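Local coordinates for protein putative isochorismatase (Burkholderia xenovorans, PDB 3OQP) that is probably a hydrolase of the isochorismatase family, related to the nicotinamidases, with a cysteine-type catalytic triad, at residues Val49-Phe57 against Arg83-Ala94; Met2-Ile10 against Trp182-Leu192. One frame throughout, in Å; residues are numbered along the deposited sequence. Where two conformers were deposited one is given.

Contact 1 of 2, residues Val49-Phe57 against Arg83-Ala94; sequences VPVVIVQNF and RDHYVEKSLPSA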
ATOM      1  N   VAL A  49      24.658   6.982   9.120  1.00 13.97           N
ATOM      2  CA  VAL A  49      23.395   6.932   8.373  1.00 12.10           C
ATOM      3  C   VAL A  49      22.478   8.015   8.931  1.00 11.42           C
ATOM      4  O   VAL A  49      22.174   7.945  10.108  1.00 13.12           O
ATOM      5  CB  VAL A  49      22.734   5.540   8.562  1.00 12.39           C
ATOM      6  CG1 VAL A  49      21.311   5.526   7.972  1.00 12.81           C
ATOM      7  CG2 VAL A  49      23.584   4.418   7.940  1.00 13.99           C
ATOM      8  N   PRO A  50      22.032   8.982   8.104  1.00 12.88           N
ATOM      9  CA  PRO A  50      21.148  10.010   8.630  1.00 13.47           C
ATOM     10  C   PRO A  50      19.864   9.389   9.165  1.00 12.73           C
ATOM     11  O   PRO A  50      19.309   8.466   8.561  1.00 14.20           O
ATOM     12  CB  PRO A  50      20.886  10.906   7.404  1.00 14.41           C
ATOM     13  CG  PRO A  50      21.992  10.682   6.489  1.00 15.05           C
ATOM     14  CD  PRO A  50      22.437   9.285   6.726  1.00 12.86           C
ATOM     15  N   VAL A  51      19.395   9.933  10.276  1.00 10.61           N
ATOM     16  CA  VAL A  51      18.217   9.497  10.949  1.00 10.41           C
ATOM     17  C   VAL A  51      17.158  10.576  10.862  1.00 10.25           C
ATOM     18  O   VAL A  51      17.377  11.763  11.255  1.00 11.84           O
ATOM     19  CB  VAL A  51      18.522   9.208  12.428  1.00 11.30           C
ATOM     20  CG1 VAL A  51      17.207   8.879  13.214  1.00 13.29           C
ATOM     21  CG2 VAL A  51      19.526   8.053  12.530  1.00 12.06           C
ATOM     22  N   VAL A  52      15.984  10.257  10.315  1.00  9.83           N
ATOM     23  CA  VAL A  52      14.868  11.205  10.113  1.00 10.15           C
ATOM     24  C   VAL A  52      13.705  10.775  10.972  1.00  9.52           C
ATOM     25  O   VAL A  52      13.295   9.594  10.883  1.00 10.92           O
ATOM     26  CB  VAL A  52      14.390  11.181   8.638  1.00 11.58           C
ATOM     27  CG1 VAL A  52      13.197  12.144   8.438  1.00 14.29           C
ATOM     28  CG2 VAL A  52      15.547  11.451   7.676  1.00 13.89           C
ATOM     29  N   ILE A  53      13.225  11.626  11.860  1.00  9.72           N
ATOM     30  CA  ILE A  53      12.079  11.362  12.689  1.00  9.95           C
ATOM     31  C   ILE A  53      10.837  12.001  12.062  1.00  9.45           C
ATOM     32  O   ILE A  53      10.845  13.160  11.675  1.00 10.75           O
ATOM     33  CB  ILE A  53      12.302  11.973  14.098  1.00 12.15           C
ATOM     34  CG1 ILE A  53      13.533  11.382  14.769  1.00 13.91           C
ATOM     35  CG2 ILE A  53      11.059  11.864  14.997  1.00 13.94           C
ATOM     36  CD1 ILE A  53      13.574   9.916  14.858  1.00 14.14           C
ATOM     37  N   VAL A  54       9.744  11.245  12.037  1.00  9.48           N
ATOM     38  CA  VAL A  54       8.442  11.689  11.526  1.00  9.90           C
ATOM     39  C   VAL A  54       7.472  11.658  12.710  1.00  9.34           C
ATOM     40  O   VAL A  54       7.425  10.630  13.419  1.00 10.44           O
ATOM     41  CB  VAL A  54       7.940  10.801  10.406  1.00 10.27           C
ATOM     42  CG1 VAL A  54       6.587  11.307   9.875  1.00 11.15           C
ATOM     43  CG2 VAL A  54       9.026  10.683   9.290  1.00 10.92           C
ATOM     44  N   GLN A  55       6.680  12.721  12.871  1.00  9.90           N
ATOM     45  CA  GLN A  55       5.661  12.800  13.901  1.00 10.71           C
ATOM     46  C   GLN A  55       4.338  13.151  13.227  1.00  9.89           C
ATOM     47  O   GLN A  55       4.260  14.157  12.492  1.00 11.93           O
ATOM     48  CB  GLN A  55       6.082  13.834  14.951  1.00 11.23           C
ATOM     49  CG  GLN A  55       5.173  13.913  16.162  1.00 12.60           C
ATOM     50  CD  GLN A  55       5.706  14.852  17.256  1.00 12.88           C
ATOM     51  OE1 GLN A  55       6.605  15.659  17.026  1.00 15.38           O
ATOM     52  NE2 GLN A  55       5.243  14.636  18.473  1.00 14.92           N
ATOM     53  N   ASN A  56       3.290  12.412  13.565  1.00 10.57           N
ATOM     54  CA  ASN A  56       1.981  12.536  12.960  1.00 10.55           C
ATOM     55  C   ASN A  56       1.055  13.302  13.926  1.00 11.46           C
ATOM     56  O   ASN A  56       0.933  12.893  15.087  1.00 12.93           O
ATOM     57  CB  ASN A  56       1.403  11.155  12.660  1.00 11.67           C
ATOM     58  CG  ASN A  56       0.068  11.200  11.986  1.00 14.54           C
ATOM     59  OD1 ASN A  56       0.021  11.311  10.761  1.00 15.65           O
ATOM     60  ND2 ASN A  56      -1.048  11.144  12.775  1.00 16.43           N
ATOM     61  N   PHE A  57       0.416  14.375  13.458  1.00 13.87           N
ATOM     62  CA  PHE A  57      -0.554  15.053  14.273  1.00 14.15           C
ATOM     63  C   PHE A  57      -1.928  15.106  13.637  1.00 15.32           C
ATOM     64  O   PHE A  57      -2.072  15.288  12.435  1.00 16.10           O
ATOM     65  CB  PHE A  57      -0.104  16.495  14.479  1.00 14.69           C
ATOM     66  CG  PHE A  57       1.078  16.640  15.381  1.00 14.59           C
ATOM     67  CD1 PHE A  57       0.976  16.385  16.749  1.00 17.19           C
ATOM     68  CD2 PHE A  57       2.264  17.146  14.895  1.00 19.42           C
ATOM     69  CE1 PHE A  57       2.063  16.573  17.586  1.00 17.67           C
ATOM     70  CE2 PHE A  57       3.362  17.339  15.751  1.00 19.53           C
ATOM     71  CZ  PHE A  57       3.244  17.041  17.076  1.00 16.86           C
ATOM     72  N   ARG A  83      18.897  13.039  16.360  1.00 15.47           N
ATOM     73  CA  ARG A  83      18.332  12.841  15.043  1.00 14.78           C
ATOM     74  C   ARG A  83      19.010  13.818  14.098  1.00 12.75           C
ATOM     75  O   ARG A  83      19.547  14.864  14.534  1.00 14.43           O
ATOM     76  CB  ARG A  83      16.811  13.103  15.003  1.00 14.32           C
ATOM     77  CG  ARG A  83      16.435  14.541  15.429  1.00 17.06           C
ATOM     78  CD  ARG A  83      14.964  14.756  15.344  1.00 21.83           C
ATOM     79  NE  ARG A  83      14.611  16.166  15.512  1.00 25.11           N
ATOM     80  CZ  ARG A  83      13.688  16.629  16.337  1.00 23.81           C
ATOM     81  NH1 ARG A  83      12.975  15.812  17.127  1.00 26.97           N
ATOM     82  NH2 ARG A  83      13.471  17.941  16.346  1.00 27.28           N
ATOM     83  N   ASP A  84      18.920  13.571  12.798  1.00 11.56           N
ATOM     84  CA  ASP A  84      19.428  14.550  11.815  1.00 12.57           C
ATOM     85  C   ASP A  84      18.398  15.367  11.106  1.00 12.34           C
ATOM     86  O   ASP A  84      18.724  16.442  10.574  1.00 13.82           O
ATOM     87  CB  ASP A  84      20.231  13.799  10.790  1.00 13.05           C
ATOM     88  CG  ASP A  84      21.334  13.008  11.454  1.00 12.89           C
ATOM     89  OD1 ASP A  84      22.256  13.605  12.012  1.00 19.06           O
ATOM     90  OD2 ASP A  84      21.374  11.754  11.431  1.00 15.13           O
ATOM     91  N   HIS A  85      17.153  14.921  11.119  1.00 10.91           N
ATOM     92  CA  HIS A  85      16.049  15.674  10.514  1.00 11.61           C
ATOM     93  C   HIS A  85      14.736  15.269  11.175  1.00 11.52           C
ATOM     94  O   HIS A  85      14.629  14.198  11.772  1.00 12.31           O
ATOM     95  CB  HIS A  85      15.980  15.400   9.029  1.00 12.51           C
ATOM     96  CG  HIS A  85      15.088  16.322   8.273  1.00 11.96           C
ATOM     97  ND1 HIS A  85      15.203  17.693   8.326  1.00 16.02           N
ATOM     98  CD2 HIS A  85      14.111  16.051   7.381  1.00 13.73           C
ATOM     99  CE1 HIS A  85      14.286  18.223   7.532  1.00 16.53           C
ATOM    100  NE2 HIS A  85      13.622  17.245   6.930  1.00 13.46           N
ATOM    101  N   TYR A  86      13.759  16.166  11.083  1.00 11.88           N
ATOM    102  CA  TYR A  86      12.408  16.058  11.614  1.00 12.25           C
ATOM    103  C   TYR A  86      11.391  16.496  10.587  1.00 11.10           C
ATOM    104  O   TYR A  86      11.610  17.475   9.903  1.00 12.67           O
ATOM    105  CB  TYR A  86      12.270  16.870  12.889  1.00 12.05           C
ATOM    106  CG  TYR A  86      10.867  16.925  13.435  1.00 11.99           C
ATOM    107  CD1 TYR A  86      10.006  17.930  13.004  1.00 13.43           C
ATOM    108  CD2 TYR A  86      10.393  15.987  14.348  1.00 12.39           C
ATOM    109  CE1 TYR A  86       8.709  18.008  13.538  1.00 14.56           C
ATOM    110  CE2 TYR A  86       9.133  16.082  14.873  1.00 14.27           C
ATOM    111  CZ  TYR A  86       8.267  17.052  14.438  1.00 15.16           C
ATOM    112  OH  TYR A  86       6.997  17.171  14.936  1.00 15.37           O
ATOM    113  N   VAL A  87      10.306  15.744  10.449  1.00 10.42           N
ATOM    114  CA  VAL A  87       9.196  15.983   9.533  1.00 10.43           C
ATOM    115  C   VAL A  87       7.890  15.758  10.306  1.00 11.43           C
ATOM    116  O   VAL A  87       7.737  14.686  10.899  1.00 11.45           O
ATOM    117  CB  VAL A  87       9.194  15.031   8.341  1.00 11.77           C
ATOM    118  CG1 VAL A  87       7.947  15.275   7.480  1.00 11.95           C
ATOM    119  CG2 VAL A  87      10.471  15.212   7.510  1.00 13.19           C
ATOM    120  N   GLU A  88       7.021  16.783  10.387  0.50 11.72           N
ATOM    121  CA  GLU A  88       5.661  16.548  10.867  0.50 11.76           C
ATOM    122  C   GLU A  88       4.723  16.303   9.689  0.50 11.78           C
ATOM    123  O   GLU A  88       4.861  16.900   8.643  0.50 12.59           O
ATOM    124  CB  GLU A  88       5.121  17.693  11.748  0.50 11.72           C
ATOM    125  CG  GLU A  88       4.725  18.947  10.948  0.50 13.02           C
ATOM    126  CD  GLU A  88       3.964  19.947  11.783  0.50 16.74           C
ATOM    127  OE1 GLU A  88       4.509  20.398  12.803  0.50 21.43           O
ATOM    128  OE2 GLU A  88       2.814  20.256  11.419  0.50 24.04           O
ATOM    129  N   LYS A  89       3.753  15.412   9.875  1.00 11.69           N
ATOM    130  CA  LYS A  89       2.760  15.081   8.849  1.00 12.14           C
ATOM    131  C   LYS A  89       1.369  14.919   9.485  1.00 12.38           C
ATOM    132  O   LYS A  89       1.248  14.725  10.696  1.00 12.72           O
ATOM    133  CB  LYS A  89       3.137  13.819   8.051  1.00 11.82           C
ATOM    134  CG  LYS A  89       3.069  12.553   8.878  1.00 11.47           C
ATOM    135  CD  LYS A  89       3.520  11.339   8.072  1.00 11.03           C
ATOM    136  CE  LYS A  89       3.310  10.058   8.819  1.00 13.35           C
ATOM    137  NZ  LYS A  89       1.888   9.705   9.013  1.00 13.39           N
ATOM    138  N   SER A  90       0.360  14.988   8.623  0.70 12.10           N
ATOM    139  CA  SER A  90      -1.048  14.786   8.930  0.70 13.41           C
ATOM    140  C   SER A  90      -1.739  13.892   7.886  0.70 13.81           C
ATOM    141  O   SER A  90      -2.965  13.918   7.751  0.70 15.18           O
ATOM    142  CB  SER A  90      -1.733  16.157   8.996  0.70 14.23           C
ATOM    143  OG  SER A  90      -1.294  16.827  10.133  0.70 15.36           O
ATOM    144  N   LEU A  91      -0.940  13.219   7.060  1.00 13.73           N
ATOM    145  CA  LEU A  91      -1.378  12.238   6.100  1.00 12.14           C
ATOM    146  C   LEU A  91      -0.529  10.985   6.313  1.00 10.85           C
ATOM    147  O   LEU A  91       0.513  11.082   6.928  1.00 11.33           O
ATOM    148  CB  LEU A  91      -1.120  12.723   4.644  1.00 13.04           C
ATOM    149  CG  LEU A  91      -1.946  13.909   4.188  1.00 13.61           C
ATOM    150  CD1 LEU A  91      -1.414  14.413   2.865  1.00 15.89           C
ATOM    151  CD2 LEU A  91      -3.409  13.484   4.095  1.00 14.45           C
ATOM    152  N   PRO A  92      -0.963   9.827   5.782  1.00 11.05           N
ATOM    153  CA  PRO A  92      -0.149   8.627   5.936  1.00 11.63           C
ATOM    154  C   PRO A  92       1.284   8.739   5.424  1.00 10.25           C
ATOM    155  O   PRO A  92       2.233   8.440   6.163  1.00 10.35           O
ATOM    156  CB  PRO A  92      -0.978   7.544   5.212  1.00 12.39           C
ATOM    157  CG  PRO A  92      -2.400   8.094   5.349  1.00 10.81           C
ATOM    158  CD  PRO A  92      -2.289   9.560   5.197  1.00  9.21           C
ATOM    159  N   SER A  93       1.452   9.302   4.232  1.00  9.45           N
ATOM    160  CA  SER A  93       2.781   9.396   3.656  1.00  9.49           C
ATOM    161  C   SER A  93       3.584  10.586   4.235  1.00  9.70           C
ATOM    162  O   SER A  93       3.101  11.709   4.345  1.00 11.33           O
ATOM    163  CB  SER A  93       2.708   9.623   2.164  1.00 10.48           C
ATOM    164  OG  SER A  93       4.019   9.880   1.652  1.00 12.35           O
ATOM    165  N   ALA A  94       4.835  10.320   4.606  1.00 10.06           N
ATOM    166  CA  ALA A  94       5.778  11.300   5.105  1.00 10.49           C
ATOM    167  C   ALA A  94       6.316  12.193   3.985  1.00  9.86           C
ATOM    168  O   ALA A  94       6.924  13.223   4.284  1.00 11.17           O
ATOM    169  CB  ALA A  94       6.933  10.620   5.808  1.00 10.80           C
TER
HETATM  170  O   HOH W   1      22.999   9.630  12.043  1.00 17.52           O
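R83 lays CD against CG1 of I53 at 3.7 Å, the two side chains crossing at about a right angle. D84 turns its carboxylate back on the first strand. Its OD2 takes the backbone N of V51 at 2.9 Å on the anti lone pair, and a water links OD2 to V49 O. D84 N and H85 N share V51 O. From H85 the strands run parallel in register, V52 facing H85 and N56 facing K89. H85 meets V52 CG1 with its ring edge; its NE2 bonds D99 and its ring stacks on W103. Y86 OH donates to Q55 OE1 at 2.6 Å, with amide and ring planes 89° apart. That amide's NE2 bonds A72 O. K89 CG sits between the backbone N and the carbonyl carbon (chi1 68°), and the chain then runs straight and bends only at its end (chi4 68°). K89 CD therefore packs on V54 CG1 at 3.6 Å, while NZ donates to L91 O at 2.9 Å and P92 O at 3.1 Å, the latter from above the carbonyl plane. A94 CB rests on V54 CG2. K89 NZ also forms a salt bridge with D13 and a hydrogen bond to the 3-sulfinoalanine, an oxidised cysteine, at position 122. This is consistent with the Asp-Lys-Cys triad of the family, with backbone carbonyls and the strand pair fixing where the lysine nitrogen lies.

Contact 2 of 2, residues Met2-Ile10 against Trp182-Leu192; sequences MTTPRRALI and WIAAVQGGTPL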
HETATM    1  N   MSE A   2      29.768  -2.787  -7.554  1.00 33.98           N
HETATM    2  CA  MSE A   2      28.499  -2.154  -7.063  1.00 33.29           C
HETATM    3  C   MSE A   2      28.761  -0.886  -6.243  1.00 29.72           C
HETATM    4  O   MSE A   2      29.732  -0.819  -5.500  1.00 30.77           O
HETATM    5  CB  MSE A   2      27.731  -3.120  -6.161  1.00 34.78           C
HETATM    6  CG  MSE A   2      26.764  -4.053  -6.879  1.00 41.43           C
HETATM    7 SE   MSE A   2      25.791  -5.190  -5.579  0.75 54.43          SE
HETATM    8  CE  MSE A   2      27.243  -5.468  -4.264  1.00 52.52           C
ATOM      9  N   THR A   3      27.831   0.062  -6.318  1.00 25.76           N
ATOM     10  CA  THR A   3      27.886   1.262  -5.466  1.00 22.30           C
ATOM     11  C   THR A   3      27.365   0.938  -4.068  1.00 18.48           C
ATOM     12  O   THR A   3      26.347   0.287  -3.915  1.00 20.74           O
ATOM     13  CB  THR A   3      27.110   2.378  -6.175  1.00 21.64           C
ATOM     14  OG1 THR A   3      27.848   2.789  -7.347  1.00 24.81           O
ATOM     15  CG2 THR A   3      26.843   3.577  -5.334  1.00 22.83           C
ATOM     16  N   THR A   4      28.049   1.421  -3.043  1.00 14.11           N
ATOM     17  CA  THR A   4      27.593   1.229  -1.661  1.00 13.45           C
ATOM     18  C   THR A   4      26.216   1.881  -1.444  1.00 12.20           C
ATOM     19  O   THR A   4      26.056   3.072  -1.798  1.00 14.08           O
ATOM     20  CB  THR A   4      28.578   1.859  -0.695  1.00 14.76           C
ATOM     21  OG1 THR A   4      29.900   1.391  -1.009  1.00 16.58           O
ATOM     22  CG2 THR A   4      28.189   1.559   0.792  1.00 15.41           C
ATOM     23  N   PRO A   5      25.229   1.173  -0.869  1.00 12.84           N
ATOM     24  CA  PRO A   5      23.973   1.917  -0.551  1.00 12.62           C
ATOM     25  C   PRO A   5      24.230   3.133   0.293  1.00 11.20           C
ATOM     26  O   PRO A   5      25.047   3.117   1.216  1.00 12.72           O
ATOM     27  CB  PRO A   5      23.146   0.904   0.252  1.00 12.72           C
ATOM     28  CG  PRO A   5      23.674  -0.399  -0.217  1.00 13.31           C
ATOM     29  CD  PRO A   5      25.149  -0.222  -0.434  1.00 12.51           C
ATOM     30  N   ARG A   6      23.533   4.225  -0.026  1.00 10.08           N
ATOM     31  CA  ARG A   6      23.551   5.475   0.752  1.00  9.92           C
ATOM     32  C   ARG A   6      22.175   5.617   1.400  1.00 11.24           C
ATOM     33  O   ARG A   6      21.207   5.996   0.752  1.00  9.96           O
ATOM     34  CB  ARG A   6      23.936   6.623  -0.120  1.00 11.85           C
ATOM     35  CG  ARG A   6      23.777   7.993   0.533  1.00 12.79           C
ATOM     36  CD  ARG A   6      24.415   8.162   1.878  1.00 11.63           C
ATOM     37  NE  ARG A   6      24.433   9.594   2.182  1.00 12.65           N
ATOM     38  CZ  ARG A   6      24.876  10.113   3.304  1.00 13.70           C
ATOM     39  NH1 ARG A   6      25.334   9.300   4.280  1.00 14.72           N
ATOM     40  NH2 ARG A   6      24.789  11.438   3.466  1.00 14.47           N
ATOM     41  N   ARG A   7      22.095   5.135   2.631  1.00 10.75           N
ATOM     42  CA  ARG A   7      20.866   4.900   3.348  1.00 10.39           C
ATOM     43  C   ARG A   7      20.528   6.116   4.223  1.00 10.33           C
ATOM     44  O   ARG A   7      21.418   6.759   4.781  1.00 11.58           O
ATOM     45  CB  ARG A   7      20.927   3.629   4.236  1.00  9.90           C
ATOM     46  CG  ARG A   7      21.055   2.356   3.486  1.00 10.61           C
ATOM     47  CD  ARG A   7      21.617   1.200   4.309  1.00 10.95           C
ATOM     48  NE  ARG A   7      21.334  -0.090   3.739  1.00 10.65           N
ATOM     49  CZ  ARG A   7      22.207  -1.045   3.373  1.00 10.18           C
ATOM     50  NH1 ARG A   7      23.517  -0.899   3.536  1.00 11.59           N
ATOM     51  NH2 ARG A   7      21.757  -2.220   2.968  1.00 12.36           N
ATOM     52  N   ALA A   8      19.235   6.349   4.381  1.00  9.42           N
ATOM     53  CA  ALA A   8      18.699   7.180   5.452  1.00  9.53           C
ATOM     54  C   ALA A   8      17.751   6.236   6.228  1.00 10.85           C
ATOM     55  O   ALA A   8      16.949   5.555   5.627  1.00 11.62           O
ATOM     56  CB  ALA A   8      17.954   8.472   4.960  1.00 10.11           C
ATOM     57  N   LEU A   9      17.796   6.309   7.540  1.00  9.18           N
ATOM     58  CA  LEU A   9      16.836   5.611   8.374  1.00  9.45           C
ATOM     59  C   LEU A   9      15.686   6.581   8.729  1.00 10.03           C
ATOM     60  O   LEU A   9      15.916   7.627   9.338  1.00 11.12           O
ATOM     61  CB  LEU A   9      17.529   5.161   9.671  1.00 10.27           C
ATOM     62  CG  LEU A   9      16.633   4.425  10.653  1.00 11.75           C
ATOM     63  CD1 LEU A   9      16.248   3.060  10.091  1.00 11.57           C
ATOM     64  CD2 LEU A   9      17.331   4.326  12.043  1.00 12.65           C
ATOM     65  N   ILE A  10      14.455   6.209   8.360  1.00  8.74           N
ATOM     66  CA  ILE A  10      13.290   7.044   8.741  1.00  8.90           C
ATOM     67  C   ILE A  10      12.496   6.294   9.798  1.00  8.66           C
ATOM     68  O   ILE A  10      12.310   5.058   9.676  1.00 10.23           O
ATOM     69  CB  ILE A  10      12.458   7.361   7.492  1.00  9.20           C
ATOM     70  CG1 ILE A  10      11.425   8.447   7.809  1.00  9.44           C
ATOM     71  CG2 ILE A  10      11.812   6.138   6.857  1.00 10.99           C
ATOM     72  CD1 ILE A  10      10.806   9.079   6.564  1.00 10.83           C
ATOM     73  N   TRP A 182      20.033  -5.679   8.743  1.00  8.69           N
ATOM     74  CA  TRP A 182      20.269  -4.299   8.283  1.00  9.30           C
ATOM     75  C   TRP A 182      21.560  -3.752   8.851  1.00  9.43           C
ATOM     76  O   TRP A 182      22.393  -3.193   8.107  1.00  9.99           O
ATOM     77  CB  TRP A 182      19.101  -3.387   8.641  1.00  8.87           C
ATOM     78  CG  TRP A 182      19.288  -2.042   8.102  1.00 10.55           C
ATOM     79  CD1 TRP A 182      19.147  -1.691   6.807  1.00 10.20           C
ATOM     80  CD2 TRP A 182      19.643  -0.862   8.844  1.00 10.21           C
ATOM     81  NE1 TRP A 182      19.385  -0.328   6.689  1.00 10.85           N
ATOM     82  CE2 TRP A 182      19.692   0.198   7.925  1.00  9.27           C
ATOM     83  CE3 TRP A 182      19.927  -0.594  10.198  1.00 10.21           C
ATOM     84  CZ2 TRP A 182      19.970   1.509   8.325  1.00  9.85           C
ATOM     85  CZ3 TRP A 182      20.212   0.701  10.575  1.00 10.42           C
ATOM     86  CH2 TRP A 182      20.277   1.717   9.641  1.00 11.50           C
ATOM     87  N   ILE A 183      21.737  -3.886  10.156  1.00  9.64           N
ATOM     88  CA  ILE A 183      22.954  -3.408  10.805  1.00  9.63           C
ATOM     89  C   ILE A 183      24.205  -4.011  10.157  1.00 10.23           C
ATOM     90  O   ILE A 183      25.190  -3.299   9.885  1.00 11.31           O
ATOM     91  CB  ILE A 183      22.912  -3.609  12.295  1.00 10.33           C
ATOM     92  CG1 ILE A 183      21.849  -2.729  12.922  1.00 10.68           C
ATOM     93  CG2 ILE A 183      24.270  -3.323  12.910  1.00 10.54           C
ATOM     94  CD1 ILE A 183      21.557  -3.064  14.390  1.00 12.18           C
ATOM     95  N   ALA A 184      24.171  -5.320   9.919  1.00 10.20           N
ATOM     96  CA  ALA A 184      25.270  -5.993   9.232  1.00 10.27           C
ATOM     97  C   ALA A 184      25.527  -5.502   7.814  1.00 11.58           C
ATOM     98  O   ALA A 184      26.695  -5.358   7.389  1.00 11.26           O
ATOM     99  CB  ALA A 184      25.082  -7.507   9.286  1.00 11.32           C
ATOM    100  N   ALA A 185      24.444  -5.276   7.074  1.00 11.03           N
ATOM    101  CA  ALA A 185      24.550  -4.761   5.718  1.00 11.46           C
ATOM    102  C   ALA A 185      25.116  -3.317   5.683  1.00 10.76           C
ATOM    103  O   ALA A 185      25.914  -2.970   4.816  1.00 12.43           O
ATOM    104  CB  ALA A 185      23.242  -4.832   4.998  1.00 11.74           C
ATOM    105  N   VAL A 186      24.769  -2.514   6.671  1.00 11.12           N
ATOM    106  CA  VAL A 186      25.387  -1.176   6.835  1.00 11.60           C
ATOM    107  C   VAL A 186      26.894  -1.316   7.089  1.00 12.76           C
ATOM    108  O   VAL A 186      27.700  -0.642   6.472  1.00 13.11           O
ATOM    109  CB  VAL A 186      24.688  -0.344   7.974  1.00 11.38           C
ATOM    110  CG1 VAL A 186      25.478   0.921   8.311  1.00 13.55           C
ATOM    111  CG2 VAL A 186      23.236   0.052   7.564  1.00 12.55           C
ATOM    112  N   GLN A 187      27.266  -2.174   8.034  1.00 13.30           N
ATOM    113  CA  GLN A 187      28.676  -2.432   8.315  1.00 14.13           C
ATOM    114  C   GLN A 187      29.457  -2.874   7.085  1.00 13.87           C
ATOM    115  O   GLN A 187      30.591  -2.450   6.858  1.00 15.26           O
ATOM    116  CB  GLN A 187      28.782  -3.476   9.446  1.00 15.03           C
ATOM    117  CG  GLN A 187      30.166  -4.065   9.694  1.00 18.53           C
ATOM    118  CD  GLN A 187      30.194  -5.086  10.830  1.00 19.75           C
ATOM    119  OE1 GLN A 187      29.624  -6.228  10.746  1.00 16.74           O
ATOM    120  NE2 GLN A 187      30.856  -4.684  11.925  1.00 23.09           N
ATOM    121  N   GLY A 188      28.862  -3.728   6.271  1.00 12.90           N
ATOM    122  CA  GLY A 188      29.540  -4.308   5.129  1.00 14.12           C
ATOM    123  C   GLY A 188      29.439  -3.471   3.861  1.00 14.37           C
ATOM    124  O   GLY A 188      30.128  -3.705   2.904  1.00 16.47           O
ATOM    125  N   GLY A 189      28.528  -2.511   3.841  1.00 13.56           N
ATOM    126  CA  GLY A 189      28.285  -1.698   2.670  1.00 13.08           C
ATOM    127  C   GLY A 189      27.609  -2.411   1.539  1.00 12.38           C
ATOM    128  O   GLY A 189      27.881  -2.121   0.379  1.00 13.89           O
ATOM    129  N   THR A 190      26.686  -3.313   1.882  1.00 12.62           N
ATOM    130  CA  THR A 190      26.016  -4.154   0.897  1.00 13.39           C
ATOM    131  C   THR A 190      24.518  -3.904   0.897  1.00 12.49           C
ATOM    132  O   THR A 190      23.971  -3.504   1.923  1.00 13.17           O
ATOM    133  CB  THR A 190      26.323  -5.648   1.179  1.00 13.33           C
ATOM    134  OG1 THR A 190      26.029  -5.993   2.554  1.00 16.09           O
ATOM    135  CG2 THR A 190      27.831  -5.916   0.877  1.00 15.21           C
ATOM    136  N   PRO A 191      23.865  -4.097  -0.239  1.00 13.86           N
ATOM    137  CA  PRO A 191      22.415  -4.004  -0.295  1.00 14.34           C
ATOM    138  C   PRO A 191      21.740  -5.193   0.328  1.00 14.77           C
ATOM    139  O   PRO A 191      22.347  -6.258   0.471  1.00 16.55           O
ATOM    140  CB  PRO A 191      22.112  -3.979  -1.779  1.00 15.31           C
ATOM    141  CG  PRO A 191      23.214  -4.701  -2.429  1.00 16.70           C
ATOM    142  CD  PRO A 191      24.425  -4.479  -1.545  1.00 16.71           C
ATOM    143  N   LEU A 192      20.490  -5.034   0.685  1.00 12.62           N
ATOM    144  CA  LEU A 192      19.698  -6.149   1.151  1.00 12.11           C
ATOM    145  C   LEU A 192      18.952  -6.725  -0.060  1.00 13.78           C
ATOM    146  O   LEU A 192      18.689  -6.022  -1.019  1.00 14.02           O
ATOM    147  CB  LEU A 192      18.719  -5.665   2.249  1.00 12.03           C
ATOM    148  CG  LEU A 192      19.363  -5.373   3.601  1.00 11.63           C
ATOM    149  CD1 LEU A 192      18.385  -4.666   4.466  1.00 13.92           C
ATOM    150  CD2 LEU A 192      19.888  -6.649   4.303  1.00 12.92           C
TER
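R7 meets T190 with both terminal nitrogens of its guanidinium, end-on, gripping a single carbonyl oxygen. NH2 of R7 donates to T190 O at 2.8 Å, in the carbonyl plane and fairly straight at 152°. NH1 donates to the same oxygen at 3.1 Å, from above that plane and more bent. This is the tight part of the contact. The R7 chain runs extended from CG to NE and slides past W182 in the opposite direction. R7 NE lies 3.5 Å from W182 NE1, with the guanidinium and ring planes 82° apart. Both are N-H donors, so this is no hydrogen bond; W182 NE1 bonds E138 weakly. V186 CG2 touches R7 CD at 3.8 Å, and A185 CB comes to 3.6 Å from NH2. P5 CB covers one guanidinium face near its rim. Deeper in, L9 CD1 sits over a face of the W182 ring. R7 NH2 also forms a salt bridge with E138, whose carboxylate probably balances the charge, while T190 O fixes the end of the guanidinium. P5 CD packs on G189 O at 3.4 Å, where G189, with positive phi, is the C-prime residue of the Schellman motif ending the helix.

The N-terminal end is looser. Exposed T4 brushes G189 with CG2. Selenomethionine M2, also exposed, meets P191 tip to tip, CE on CD at 4.0 Å with SE close to CG.

The contact joins the start of strand 7-12 to the C-terminal end of helix 179-188; the segments 7-10 and 182-188 run roughly antiparallel (153°). Helix 30-47 lies beside both: L9 packs on A40 and A44, I183 on A43 and V186 on A47. On the sheet, R7 packs on T111 and L9 on T115 of strand 111-115, while E138 comes from strand 136-140.

Overall arrangement
From the N terminus, the chain enters strand 7-12, and contact 2 later brings helix 179-188 back to this start, closing a loop of 171 residues. Contact 1 is nested inside it. It closes the much shorter loop between strands 51-56 and 85-89, a beta-alpha-beta unit through helix 76-79. The centres lie 21 Å apart, yet the contacts join through the parallel six-stranded sheet, where 51-56 is the neighbour of 7-12. P50 O with L9 N, and V52 N with L9 O, are probable hydrogen bonds between them. Contact 1 thus adds one of the sheet's two edge strands within the chain, 85-89, whereas contact 2 ties an inner strand to a late helix.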